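PDB 3ZXN: anti-sigma-factor antagonist (STAS) domain protein from Moorella thermoacetica, which probably serves, as an RsbS-type STAS protein, as a scaffold component of a bacterial stressosome that appears to have been adapted to control secondary messenger signalling. Local coordinates for residues Lys9-Glu20 with Gly43-Glu54. The protein carries 1 engineered substitution. Numbering follows the deposited sequence.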
# COMPACT_ATOMS: atom_id res chain seq x y z
N LYS A 9 -5.60 -7.86 9.20
CA LYS A 9 -4.36 -7.99 9.95
C LYS A 9 -3.98 -9.46 9.99
O LYS A 9 -4.77 -10.30 10.40
CB LYS A 9 -4.51 -7.43 11.37
CG LYS A 9 -3.17 -7.10 12.03
CD LYS A 9 -3.35 -6.25 13.28
CE LYS A 9 -2.06 -5.50 13.61
NZ LYS A 9 -2.17 -4.72 14.88
N VAL A 10 -2.77 -9.78 9.54
CA VAL A 10 -2.30 -11.16 9.55
C VAL A 10 -0.93 -11.24 10.21
O VAL A 10 0.01 -10.61 9.75
CB VAL A 10 -2.19 -11.77 8.13
CG1 VAL A 10 -1.89 -13.29 8.21
CG2 VAL A 10 -3.45 -11.51 7.33
N ASP A 11 -0.82 -12.05 11.27
CA ASP A 11 0.45 -12.17 11.98
C ASP A 11 1.03 -10.78 12.27
O ASP A 11 2.23 -10.56 12.11
CB ASP A 11 1.47 -12.98 11.15
CG ASP A 11 0.97 -14.38 10.82
OD1 ASP A 11 0.10 -14.90 11.55
OD2 ASP A 11 1.46 -14.96 9.82
N ASP A 12 0.17 -9.85 12.68
CA ASP A 12 0.57 -8.47 13.03
C ASP A 12 0.93 -7.57 11.85
O ASP A 12 1.40 -6.45 12.06
CB ASP A 12 1.71 -8.45 14.05
CG ASP A 12 1.29 -8.91 15.42
OD1 ASP A 12 0.13 -8.64 15.81
OD2 ASP A 12 2.11 -9.56 16.10
N TYR A 13 0.74 -8.07 10.63
CA TYR A 13 0.92 -7.25 9.43
C TYR A 13 -0.43 -6.78 8.90
O TYR A 13 -1.37 -7.57 8.80
CB TYR A 13 1.68 -8.02 8.34
CG TYR A 13 3.13 -8.26 8.68
CD1 TYR A 13 4.09 -7.32 8.36
CD2 TYR A 13 3.53 -9.43 9.33
CE1 TYR A 13 5.42 -7.52 8.67
CE2 TYR A 13 4.87 -9.64 9.65
CZ TYR A 13 5.81 -8.68 9.31
OH TYR A 13 7.14 -8.86 9.62
N TRP A 14 -0.52 -5.49 8.57
CA TRP A 14 -1.70 -4.96 7.93
C TRP A 14 -1.66 -5.40 6.48
O TRP A 14 -0.60 -5.33 5.85
CB TRP A 14 -1.67 -3.41 7.96
CG TRP A 14 -1.61 -2.84 9.36
CD1 TRP A 14 -0.51 -2.28 9.98
CD2 TRP A 14 -2.68 -2.78 10.30
NE1 TRP A 14 -0.85 -1.87 11.26
CE2 TRP A 14 -2.17 -2.16 11.47
CE3 TRP A 14 -4.02 -3.17 10.26
CZ2 TRP A 14 -2.96 -1.94 12.60
CZ3 TRP A 14 -4.80 -2.95 11.39
CH2 TRP A 14 -4.27 -2.34 12.54
N VAL A 15 -2.80 -5.86 5.97
CA VAL A 15 -2.93 -6.30 4.59
C VAL A 15 -4.17 -5.68 3.95
O VAL A 15 -5.28 -5.76 4.49
CB VAL A 15 -3.05 -7.86 4.47
CG1 VAL A 15 -3.39 -8.23 3.05
CG2 VAL A 15 -1.78 -8.55 4.95
N VAL A 16 -3.97 -5.05 2.79
CA VAL A 16 -5.04 -4.35 2.09
C VAL A 16 -4.96 -4.65 0.60
O VAL A 16 -3.88 -4.62 0.01
CB VAL A 16 -4.90 -2.80 2.25
CG1 VAL A 16 -5.91 -2.08 1.37
CG2 VAL A 16 -5.06 -2.39 3.71
N ALA A 17 -6.10 -4.94 -0.03
CA ALA A 17 -6.14 -5.01 -1.48
C ALA A 17 -7.14 -3.99 -2.00
O ALA A 17 -8.30 -4.00 -1.62
CB ALA A 17 -6.51 -6.42 -1.97
N ILE A 18 -6.66 -3.11 -2.87
CA ILE A 18 -7.50 -2.06 -3.42
C ILE A 18 -8.16 -2.53 -4.72
O ILE A 18 -7.47 -2.90 -5.67
CB ILE A 18 -6.69 -0.78 -3.67
CG1 ILE A 18 -6.17 -0.22 -2.35
CG2 ILE A 18 -7.55 0.27 -4.37
CD1 ILE A 18 -5.19 0.92 -2.52
N GLU A 19 -9.49 -2.53 -4.74
CA GLU A 19 -10.23 -2.97 -5.91
C GLU A 19 -10.78 -1.76 -6.69
O GLU A 19 -10.68 -0.62 -6.23
CB GLU A 19 -11.36 -3.92 -5.50
CG GLU A 19 -10.89 -5.14 -4.68
CD GLU A 19 -10.28 -6.26 -5.53
OE1 GLU A 19 -10.74 -6.45 -6.69
OE2 GLU A 19 -9.35 -6.96 -5.05
N GLU A 20 -11.34 -2.00 -7.87
CA GLU A 20 -11.94 -0.92 -8.66
C GLU A 20 -13.08 -0.27 -7.89
O GLU A 20 -13.93 -0.97 -7.32
CB GLU A 20 -12.45 -1.46 -10.00
CG GLU A 20 -11.37 -1.99 -10.94
CD GLU A 20 -10.55 -0.88 -11.58
OE1 GLU A 20 -10.57 0.25 -11.05
OE2 GLU A 20 -9.89 -1.14 -12.62
N GLY A 43 1.74 -2.45 14.61
CA GLY A 43 1.75 -3.54 13.66
C GLY A 43 3.19 -3.68 13.19
O GLY A 43 3.99 -2.77 13.42
N LYS A 44 3.52 -4.79 12.53
CA LYS A 44 4.89 -5.02 12.10
C LYS A 44 5.14 -4.45 10.71
O LYS A 44 6.29 -4.35 10.27
CB LYS A 44 5.23 -6.52 12.10
CG LYS A 44 5.30 -7.15 13.49
CD LYS A 44 5.60 -8.66 13.38
CE LYS A 44 5.75 -9.29 14.76
NZ LYS A 44 6.20 -10.71 14.66
N GLY A 45 4.07 -4.09 10.01
CA GLY A 45 4.23 -3.63 8.65
C GLY A 45 2.92 -3.56 7.90
O GLY A 45 1.88 -3.93 8.42
N LEU A 46 3.00 -3.09 6.65
CA LEU A 46 1.83 -2.83 5.86
C LEU A 46 2.07 -3.30 4.42
O LEU A 46 3.09 -2.96 3.82
CB LEU A 46 1.52 -1.31 5.89
CG LEU A 46 0.49 -0.78 4.88
CD1 LEU A 46 -0.84 -1.44 5.11
CD2 LEU A 46 0.35 0.75 5.01
N VAL A 47 1.13 -4.08 3.90
CA VAL A 47 1.17 -4.51 2.50
C VAL A 47 -0.08 -4.03 1.79
O VAL A 47 -1.20 -4.27 2.26
CB VAL A 47 1.19 -6.06 2.36
CG1 VAL A 47 1.41 -6.45 0.89
CG2 VAL A 47 2.24 -6.68 3.26
N ILE A 48 0.09 -3.33 0.67
CA ILE A 48 -1.06 -2.88 -0.09
C ILE A 48 -0.95 -3.37 -1.52
O ILE A 48 0.04 -3.10 -2.19
CB ILE A 48 -1.18 -1.34 -0.13
CG1 ILE A 48 -1.38 -0.78 1.28
CG2 ILE A 48 -2.33 -0.96 -1.05
CD1 ILE A 48 -1.51 0.80 1.30
N ASP A 49 -1.98 -4.08 -1.99
CA ASP A 49 -1.96 -4.63 -3.35
C ASP A 49 -2.90 -3.85 -4.25
O ASP A 49 -4.05 -3.60 -3.89
CB ASP A 49 -2.35 -6.11 -3.36
CG ASP A 49 -2.28 -6.72 -4.75
OD1 ASP A 49 -3.24 -6.55 -5.53
OD2 ASP A 49 -1.26 -7.37 -5.06
N ILE A 50 -2.42 -3.50 -5.43
CA ILE A 50 -3.23 -2.75 -6.39
C ILE A 50 -3.46 -3.46 -7.72
O ILE A 50 -3.81 -2.81 -8.71
CB ILE A 50 -2.61 -1.34 -6.64
CG1 ILE A 50 -1.18 -1.47 -7.18
CG2 ILE A 50 -2.62 -0.56 -5.36
CD1 ILE A 50 -0.58 -0.14 -7.74
N SER A 51 -3.29 -4.78 -7.75
CA SER A 51 -3.40 -5.54 -9.00
C SER A 51 -4.76 -5.40 -9.68
O SER A 51 -4.87 -5.52 -10.90
CB SER A 51 -3.08 -7.03 -8.77
OG SER A 51 -3.98 -7.61 -7.86
N ALA A 52 -5.79 -5.14 -8.89
CA ALA A 52 -7.15 -4.99 -9.41
C ALA A 52 -7.37 -3.77 -10.32
O ALA A 52 -8.28 -3.77 -11.16
CB ALA A 52 -8.15 -5.00 -8.26
N LEU A 53 -6.55 -2.73 -10.14
CA LEU A 53 -6.71 -1.47 -10.89
C LEU A 53 -6.18 -1.54 -12.32
O LEU A 53 -4.98 -1.68 -12.55
CB LEU A 53 -6.03 -0.31 -10.14
CG LEU A 53 -6.41 -0.16 -8.66
CD1 LEU A 53 -5.71 1.03 -8.06
CD2 LEU A 53 -7.91 -0.04 -8.49
N GLU A 54 -7.09 -1.41 -13.29
CA GLU A 54 -6.71 -1.46 -14.70
C GLU A 54 -5.81 -0.28 -15.03
O GLU A 54 -4.78 -0.44 -15.69
CB GLU A 54 -7.97 -1.44 -15.57
CG GLU A 54 -7.71 -1.74 -17.03
CD GLU A 54 -6.92 -3.03 -17.23
OE1 GLU A 54 -7.12 -3.98 -16.44
OE2 GLU A 54 -6.10 -3.07 -18.16
O HOH W 1 8.69 -6.10 9.69
O HOH W 2 -5.99 -5.41 -5.90
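Ile18 sets its CD1 3.7 Å from CG2 of Ile48, while its CG2 branch faces the methyls of Leu53; Ile50 lies alongside, pointing the same way. With CG1 anti to the carbonyl carbon, the Ile18 chain brings CD1 against CG2 of both Ile48 and Ile50. Ile48 belongs to the central sheet of the STAS fold, where strands 13-17 and 45-49 run parallel, their axes 9° apart, joined by a crossover through helix 25-38; Ile18, Ile50 and Leu53 follow the strand ends. Along the same face, CB of Trp14 meets CD1 of Leu46 at 3.6 Å, and Phe30 of that helix covers Val16 and Ile18. Backbone bonds alternate between the strands from Trp14 N to Gly45 O through to Ile18 N with Asp49 O, the last nearly straight. On the other face, towards helix 107-118, Lys44 CB sits over the Tyr13 ring, 3.7 Å from its centroid and 21° off the normal, a CH-pi contact. A water links Tyr13 OH with Lys44 O. Replacing Tyr13 by an alanine would probably leave the lysine methylenes without their aromatic support and this water without one of its partners. At the polar end, Asp49 OD1 accepts from Ser51 N, which closes an Asx turn, and also from Ser51 OG, and a second water approaches Ile18 O, Asp49 OD1 and Ala52 N. Farther out, Glu20, bent at chi2, brings OE2 2.9 Å from Glu54 N; that donor reaches the oxygen from above the carboxylate plane, 41° out of it.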